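Long-range contact in polyphosphate kinase (Porphyromonas gingivalis, PDB 2O8R), which probably catalyses the reversible transfer of the terminal phosphate of ATP to a growing polyphosphate chain, with magnesium as cofactor: residues S19-D30 and K655-N665. The protein carries 3 engineered substitutions. Sequence-based numbering, arbitrary orientation.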
ATOM      1  N   SER A  19      32.432  -6.594  -2.026  1.00 59.78           N
ATOM      2  CA  SER A  19      32.972  -7.130  -0.787  1.00 68.18           C
ATOM      3  C   SER A  19      31.923  -7.108   0.321  1.00 68.21           C
ATOM      4  O   SER A  19      31.812  -8.046   1.115  1.00 60.38           O
ATOM      5  CB  SER A  19      34.193  -6.306  -0.371  1.00 62.56           C
ATOM      6  OG  SER A  19      34.826  -6.863   0.757  1.00 57.19           O
ATOM      7  N   PHE A  20      31.159  -6.019   0.361  1.00 66.11           N
ATOM      8  CA  PHE A  20      30.082  -5.849   1.325  1.00 51.58           C
ATOM      9  C   PHE A  20      29.001  -6.898   1.094  1.00 47.74           C
ATOM     10  O   PHE A  20      28.533  -7.533   2.040  1.00 44.55           O
ATOM     11  CB  PHE A  20      29.533  -4.421   1.237  1.00 42.08           C
ATOM     12  CG  PHE A  20      28.112  -4.274   1.673  1.00 53.68           C
ATOM     13  CD1 PHE A  20      27.762  -4.410   3.014  1.00 50.00           C
ATOM     14  CD2 PHE A  20      27.120  -3.962   0.744  1.00 47.60           C
ATOM     15  CE1 PHE A  20      26.443  -4.265   3.424  1.00 42.03           C
ATOM     16  CE2 PHE A  20      25.795  -3.815   1.136  1.00 50.89           C
ATOM     17  CZ  PHE A  20      25.453  -3.963   2.478  1.00 60.89           C
ATOM     18  N   ASN A  21      28.628  -7.116  -0.158  1.00 46.88           N
ATOM     19  CA  ASN A  21      27.589  -8.093  -0.422  1.00 54.07           C
ATOM     20  C   ASN A  21      28.072  -9.519  -0.187  1.00 56.10           C
ATOM     21  O   ASN A  21      27.276 -10.385   0.170  1.00 69.22           O
ATOM     22  CB  ASN A  21      26.941  -7.909  -1.792  1.00 48.68           C
ATOM     23  CG  ASN A  21      25.421  -7.975  -1.725  1.00 58.35           C
ATOM     24  OD1 ASN A  21      24.809  -7.634  -0.708  1.00 55.82           O
ATOM     25  ND2 ASN A  21      24.806  -8.415  -2.810  1.00 92.22           N
ATOM     26  N   GLU A  22      29.376  -9.747  -0.340  1.00 56.35           N
ATOM     27  CA  GLU A  22      29.993 -11.006   0.096  1.00 53.79           C
ATOM     28  C   GLU A  22      29.752 -11.252   1.597  1.00 59.91           C
ATOM     29  O   GLU A  22      29.396 -12.358   2.002  1.00 66.36           O
ATOM     30  CB  GLU A  22      31.489 -10.997  -0.206  1.00 53.67           C
ATOM     31  CG  GLU A  22      32.284 -12.138   0.421  1.00 55.06           C
ATOM     32  CD  GLU A  22      32.842 -13.142  -0.591  1.00 88.26           C
ATOM     33  OE1 GLU A  22      33.664 -13.986  -0.168  1.00103.47           O
ATOM     34  OE2 GLU A  22      32.475 -13.095  -1.792  1.00 62.86           O
ATOM     35  N   ARG A  23      29.927 -10.218   2.416  1.00 58.74           N
ATOM     36  CA  ARG A  23      29.695 -10.336   3.851  1.00 50.72           C
ATOM     37  C   ARG A  23      28.214 -10.597   4.194  1.00 61.23           C
ATOM     38  O   ARG A  23      27.904 -11.247   5.201  1.00 49.70           O
ATOM     39  CB  ARG A  23      30.216  -9.096   4.564  1.00 46.49           C
ATOM     40  CG  ARG A  23      29.893  -9.038   6.043  1.00 58.19           C
ATOM     41  CD  ARG A  23      30.561 -10.165   6.803  1.00 35.62           C
ATOM     42  NE  ARG A  23      30.172 -10.145   8.207  1.00 51.64           N
ATOM     43  CZ  ARG A  23      29.253 -10.941   8.744  1.00 40.08           C
ATOM     44  NH1 ARG A  23      28.621 -11.822   7.989  1.00 50.12           N
ATOM     45  NH2 ARG A  23      28.974 -10.858  10.038  1.00 49.43           N
ATOM     46  N   VAL A  24      27.310 -10.088   3.357  1.00 58.48           N
ATOM     47  CA  VAL A  24      25.879 -10.368   3.509  1.00 50.80           C
ATOM     48  C   VAL A  24      25.619 -11.847   3.203  1.00 48.90           C
ATOM     49  O   VAL A  24      24.948 -12.547   3.964  1.00 47.78           O
ATOM     50  CB  VAL A  24      25.014  -9.449   2.609  1.00 47.24           C
ATOM     51  CG1 VAL A  24      23.541  -9.782   2.756  1.00 68.08           C
ATOM     52  CG2 VAL A  24      25.236  -8.001   2.978  1.00 39.58           C
ATOM     53  N   LEU A  25      26.189 -12.320   2.098  1.00 58.83           N
ATOM     54  CA  LEU A  25      26.155 -13.736   1.746  1.00 56.40           C
ATOM     55  C   LEU A  25      26.721 -14.618   2.860  1.00 54.45           C
ATOM     56  O   LEU A  25      26.255 -15.731   3.069  1.00 57.33           O
ATOM     57  CB  LEU A  25      26.909 -13.985   0.436  1.00 48.46           C
ATOM     58  CG  LEU A  25      26.737 -15.352  -0.230  1.00 58.28           C
ATOM     59  CD1 LEU A  25      25.312 -15.841  -0.124  1.00 48.72           C
ATOM     60  CD2 LEU A  25      27.145 -15.280  -1.680  1.00 64.52           C
HETATM   61  N   MSE A  26      27.724 -14.117   3.574  1.00 57.09           N
HETATM   62  CA  MSE A  26      28.301 -14.865   4.684  1.00 50.36           C
HETATM   63  C   MSE A  26      27.351 -15.062   5.863  1.00 55.39           C
HETATM   64  O   MSE A  26      27.359 -16.138   6.473  1.00 44.23           O
HETATM   65  CB  MSE A  26      29.598 -14.232   5.142  1.00 51.63           C
HETATM   66  CG  MSE A  26      30.744 -14.564   4.225  1.00 52.38           C
HETATM   67 SE   MSE A  26      32.238 -13.330   4.394  1.00 79.30          SE
HETATM   68  CE  MSE A  26      33.560 -14.414   3.425  1.00 90.75           C
ATOM     69  N   GLU A  27      26.535 -14.049   6.181  1.00 44.19           N
ATOM     70  CA  GLU A  27      25.546 -14.204   7.244  1.00 52.80           C
ATOM     71  C   GLU A  27      24.691 -15.407   6.942  1.00 53.71           C
ATOM     72  O   GLU A  27      24.369 -16.179   7.843  1.00 55.75           O
ATOM     73  CB  GLU A  27      24.661 -12.982   7.401  1.00 47.20           C
ATOM     74  CG  GLU A  27      25.285 -11.871   8.213  1.00 84.81           C
ATOM     75  CD  GLU A  27      25.307 -12.169   9.693  1.00 74.87           C
ATOM     76  OE1 GLU A  27      24.362 -12.806  10.175  1.00 76.16           O
ATOM     77  OE2 GLU A  27      26.260 -11.757  10.380  1.00 87.24           O
ATOM     78  N   ALA A  28      24.361 -15.578   5.664  1.00 45.00           N
ATOM     79  CA  ALA A  28      23.587 -16.728   5.230  1.00 49.04           C
ATOM     80  C   ALA A  28      24.306 -18.055   5.492  1.00 47.64           C
ATOM     81  O   ALA A  28      23.663 -19.049   5.817  1.00 63.25           O
ATOM     82  CB  ALA A  28      23.236 -16.592   3.786  1.00 54.44           C
ATOM     83  N   ALA A  29      25.637 -18.049   5.390  1.00 53.91           N
ATOM     84  CA  ALA A  29      26.474 -19.241   5.601  1.00 45.68           C
ATOM     85  C   ALA A  29      26.739 -19.547   7.065  1.00 43.15           C
ATOM     86  O   ALA A  29      27.312 -20.595   7.383  1.00 54.37           O
ATOM     87  CB  ALA A  29      27.807 -19.096   4.861  1.00 30.48           C
ATOM     88  N   ASP A  30      26.345 -18.631   7.953  1.00 52.06           N
ATOM     89  CA  ASP A  30      26.626 -18.766   9.382  1.00 41.20           C
ATOM     90  C   ASP A  30      25.694 -19.776  10.020  1.00 57.68           C
ATOM     91  O   ASP A  30      24.571 -19.444  10.426  1.00 64.86           O
ATOM     92  CB  ASP A  30      26.530 -17.413  10.100  1.00 51.36           C
ATOM     93  CG  ASP A  30      26.936 -17.486  11.582  1.00 60.18           C
ATOM     94  OD1 ASP A  30      27.249 -18.585  12.085  1.00 65.80           O
ATOM     95  OD2 ASP A  30      26.937 -16.431  12.251  1.00 65.56           O
ATOM     96  N   LYS A 655      30.335 -11.277  15.168  1.00 46.57           N
ATOM     97  CA  LYS A 655      29.861 -10.850  13.853  1.00 53.58           C
ATOM     98  C   LYS A 655      30.882  -9.997  13.123  1.00 56.64           C
ATOM     99  O   LYS A 655      30.943 -10.025  11.894  1.00 52.63           O
ATOM    100  CB  LYS A 655      28.521 -10.093  13.960  1.00 48.03           C
ATOM    101  CG  LYS A 655      27.335 -10.996  14.354  1.00 46.81           C
ATOM    102  CD  LYS A 655      27.314 -12.260  13.500  1.00 47.27           C
ATOM    103  CE  LYS A 655      26.256 -13.242  13.943  1.00 56.60           C
ATOM    104  NZ  LYS A 655      24.921 -12.950  13.344  1.00 44.20           N
ATOM    105  N   ALA A 656      31.673  -9.243  13.887  1.00 52.45           N
ATOM    106  CA  ALA A 656      32.614  -8.267  13.328  1.00 48.25           C
ATOM    107  C   ALA A 656      33.627  -8.906  12.428  1.00 43.14           C
ATOM    108  O   ALA A 656      34.136  -9.999  12.710  1.00 32.04           O
ATOM    109  CB  ALA A 656      33.338  -7.497  14.430  1.00 28.79           C
ATOM    110  N   CYS A 657      33.936  -8.231  11.326  1.00 40.25           N
ATOM    111  CA  CYS A 657      34.984  -8.687  10.420  1.00 51.86           C
ATOM    112  C   CYS A 657      35.993  -7.578  10.144  1.00 60.16           C
ATOM    113  O   CYS A 657      35.623  -6.414   9.988  1.00 57.01           O
ATOM    114  CB  CYS A 657      34.377  -9.184   9.106  1.00 34.91           C
ATOM    115  SG  CYS A 657      33.579 -10.802   9.217  1.00 63.74           S
ATOM    116  N   ARG A 658      37.269  -7.944  10.084  1.00 52.95           N
ATOM    117  CA  ARG A 658      38.306  -7.007   9.733  1.00 53.84           C
ATOM    118  C   ARG A 658      38.517  -7.192   8.251  1.00 45.20           C
ATOM    119  O   ARG A 658      38.311  -8.282   7.718  1.00 49.16           O
ATOM    120  CB  ARG A 658      39.589  -7.221  10.545  1.00 38.04           C
ATOM    121  CG  ARG A 658      40.378  -8.436  10.158  1.00 50.98           C
ATOM    122  CD  ARG A 658      41.653  -8.579  10.979  1.00 48.12           C
ATOM    123  NE  ARG A 658      42.165  -9.946  10.860  1.00 52.18           N
ATOM    124  CZ  ARG A 658      43.000 -10.351   9.905  1.00 74.31           C
ATOM    125  NH1 ARG A 658      43.456  -9.488   8.993  1.00 42.88           N
ATOM    126  NH2 ARG A 658      43.393 -11.619   9.870  1.00 69.99           N
ATOM    127  N   ILE A 659      38.851  -6.094   7.592  1.00 43.06           N
ATOM    128  CA  ILE A 659      39.099  -6.073   6.165  1.00 52.12           C
ATOM    129  C   ILE A 659      40.602  -6.138   5.926  1.00 59.35           C
ATOM    130  O   ILE A 659      41.395  -5.512   6.648  1.00 69.46           O
ATOM    131  CB  ILE A 659      38.544  -4.767   5.539  1.00 49.31           C
ATOM    132  CG1 ILE A 659      37.065  -4.580   5.894  1.00 55.29           C
ATOM    133  CG2 ILE A 659      38.745  -4.748   4.035  1.00 55.54           C
ATOM    134  CD1 ILE A 659      36.178  -5.715   5.457  1.00 44.01           C
ATOM    135  N   ASP A 660      41.007  -6.895   4.921  1.00 59.23           N
ATOM    136  CA  ASP A 660      42.401  -6.847   4.522  1.00 63.29           C
ATOM    137  C   ASP A 660      42.578  -6.112   3.195  1.00 59.50           C
ATOM    138  O   ASP A 660      41.607  -5.617   2.609  1.00 61.08           O
ATOM    139  CB  ASP A 660      43.011  -8.246   4.489  1.00 46.43           C
ATOM    140  CG  ASP A 660      42.304  -9.176   3.526  1.00 59.02           C
ATOM    141  OD1 ASP A 660      42.006  -8.786   2.374  1.00 65.24           O
ATOM    142  OD2 ASP A 660      42.068 -10.328   3.926  1.00 76.24           O
ATOM    143  N   SER A 661      43.821  -6.055   2.730  1.00 60.60           N
ATOM    144  CA  SER A 661      44.159  -5.347   1.502  1.00 57.92           C
ATOM    145  C   SER A 661      43.652  -6.056   0.260  1.00 67.99           C
ATOM    146  O   SER A 661      43.623  -5.465  -0.809  1.00 87.22           O
ATOM    147  CB  SER A 661      45.667  -5.108   1.407  1.00 64.32           C
ATOM    148  OG  SER A 661      46.408  -6.166   1.998  1.00 55.16           O
ATOM    149  N   SER A 662      43.227  -7.308   0.394  1.00 62.65           N
ATOM    150  CA  SER A 662      42.610  -8.007  -0.733  1.00 51.21           C
ATOM    151  C   SER A 662      41.078  -7.980  -0.672  1.00 56.55           C
ATOM    152  O   SER A 662      40.408  -8.805  -1.304  1.00 68.52           O
ATOM    153  CB  SER A 662      43.118  -9.438  -0.809  1.00 39.77           C
ATOM    154  OG  SER A 662      44.531  -9.459  -0.819  1.00 96.48           O
ATOM    155  N   LEU A 663      40.542  -7.018   0.078  1.00 53.26           N
ATOM    156  CA  LEU A 663      39.088  -6.831   0.275  1.00 63.09           C
ATOM    157  C   LEU A 663      38.358  -8.001   0.974  1.00 62.93           C
ATOM    158  O   LEU A 663      37.139  -8.164   0.830  1.00 46.28           O
ATOM    159  CB  LEU A 663      38.384  -6.433  -1.040  1.00 34.49           C
ATOM    160  CG  LEU A 663      38.420  -4.947  -1.436  1.00 53.81           C
ATOM    161  CD1 LEU A 663      37.783  -4.738  -2.784  1.00 52.93           C
ATOM    162  CD2 LEU A 663      37.737  -4.044  -0.412  1.00 34.66           C
ATOM    163  N   ASN A 664      39.091  -8.805   1.740  1.00 55.35           N
ATOM    164  CA  ASN A 664      38.475  -9.967   2.358  1.00 50.21           C
ATOM    165  C   ASN A 664      37.851  -9.673   3.692  1.00 58.01           C
ATOM    166  O   ASN A 664      38.376  -8.877   4.482  1.00 62.81           O
ATOM    167  CB  ASN A 664      39.465 -11.107   2.505  1.00 51.87           C
ATOM    168  CG  ASN A 664      39.798 -11.742   1.198  1.00 46.44           C
ATOM    169  OD1 ASN A 664      38.958 -12.394   0.585  1.00 67.00           O
ATOM    170  ND2 ASN A 664      41.031 -11.561   0.753  1.00 81.11           N
ATOM    171  N   ASN A 665      36.722 -10.332   3.926  1.00 57.16           N
ATOM    172  CA  ASN A 665      36.008 -10.232   5.180  1.00 46.31           C
ATOM    173  C   ASN A 665      36.535 -11.315   6.117  1.00 57.98           C
ATOM    174  O   ASN A 665      36.290 -12.512   5.921  1.00 52.62           O
ATOM    175  CB  ASN A 665      34.516 -10.392   4.933  1.00 43.20           C
ATOM    176  CG  ASN A 665      33.904  -9.198   4.203  1.00 57.80           C
ATOM    177  OD1 ASN A 665      33.824  -8.100   4.756  1.00 45.89           O
ATOM    178  ND2 ASN A 665      33.432  -9.420   2.970  1.00 31.82           N
TER
HETATM  179  O   HOH W   1      35.347 -12.361   1.584  1.00 75.05           O
HETATM  180  O   HOH W   2      30.655  -8.152   9.957  1.00 45.36           O
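Asn665 and Ser19 show how a helix can be fastened to the edge of a sheet by side chains that bond to backbone carbonyls. The amide nitrogen ND2 of Asn665 donates to Ser19 O at 2.8 Å, with that oxygen close to the amide plane. Ser19 O also accepts the helical bond from Arg23 N, the two donors arriving from opposite faces of its plane. In return Ser19 OG, held anti to the backbone N (chi1 -174°), donates to Leu663 O at 2.7 Å. Arg589 NH1, on strand 585-589, also bonds to Ser19 OG and Asn665 OD1.

One turn on, Arg23 CB lies 3.6 Å from Asn665 ND2; nearly a turn further, the selenium of Met26 rests against Asn665 CB. The Arg23 chain bends at chi2 (64°) and passes Cys657 SG before its guanidinium reaches Lys655. There Arg23 NH2 donates to Lys655 O at 2.8 Å, while a water that accepts from Arg23 NE donates to the same carbonyl, which is thus gripped twice. Arg23 NH2 also forms a salt bridge with Glu27 OE2, meeting its anti lone pair at 2.9 Å. Glu27 OE1 turns its syn lone pair to Lys655 NZ at 3.2 Å, so the carboxylate lies between two cations. Asp592 is a second acidic partner of Lys655 NZ; Asp30, its OD1 bonded to Thr32, lies beyond salt-bridge distance and would probably add to the negative field.

Between 657-659 and 665-667, which form a β-hairpin at the sheet edge, the type I turn from Asp660 to Leu663 carries an Asx turn, Asp660 OD1 accepting from Ser662 N. In this interdomain interface helix 13-29 of the N-terminal domain docks on the edge hairpin of the phospholipase D-like C-terminal domain, close to the predicted ATP-binding residues Asn48 and Arg570.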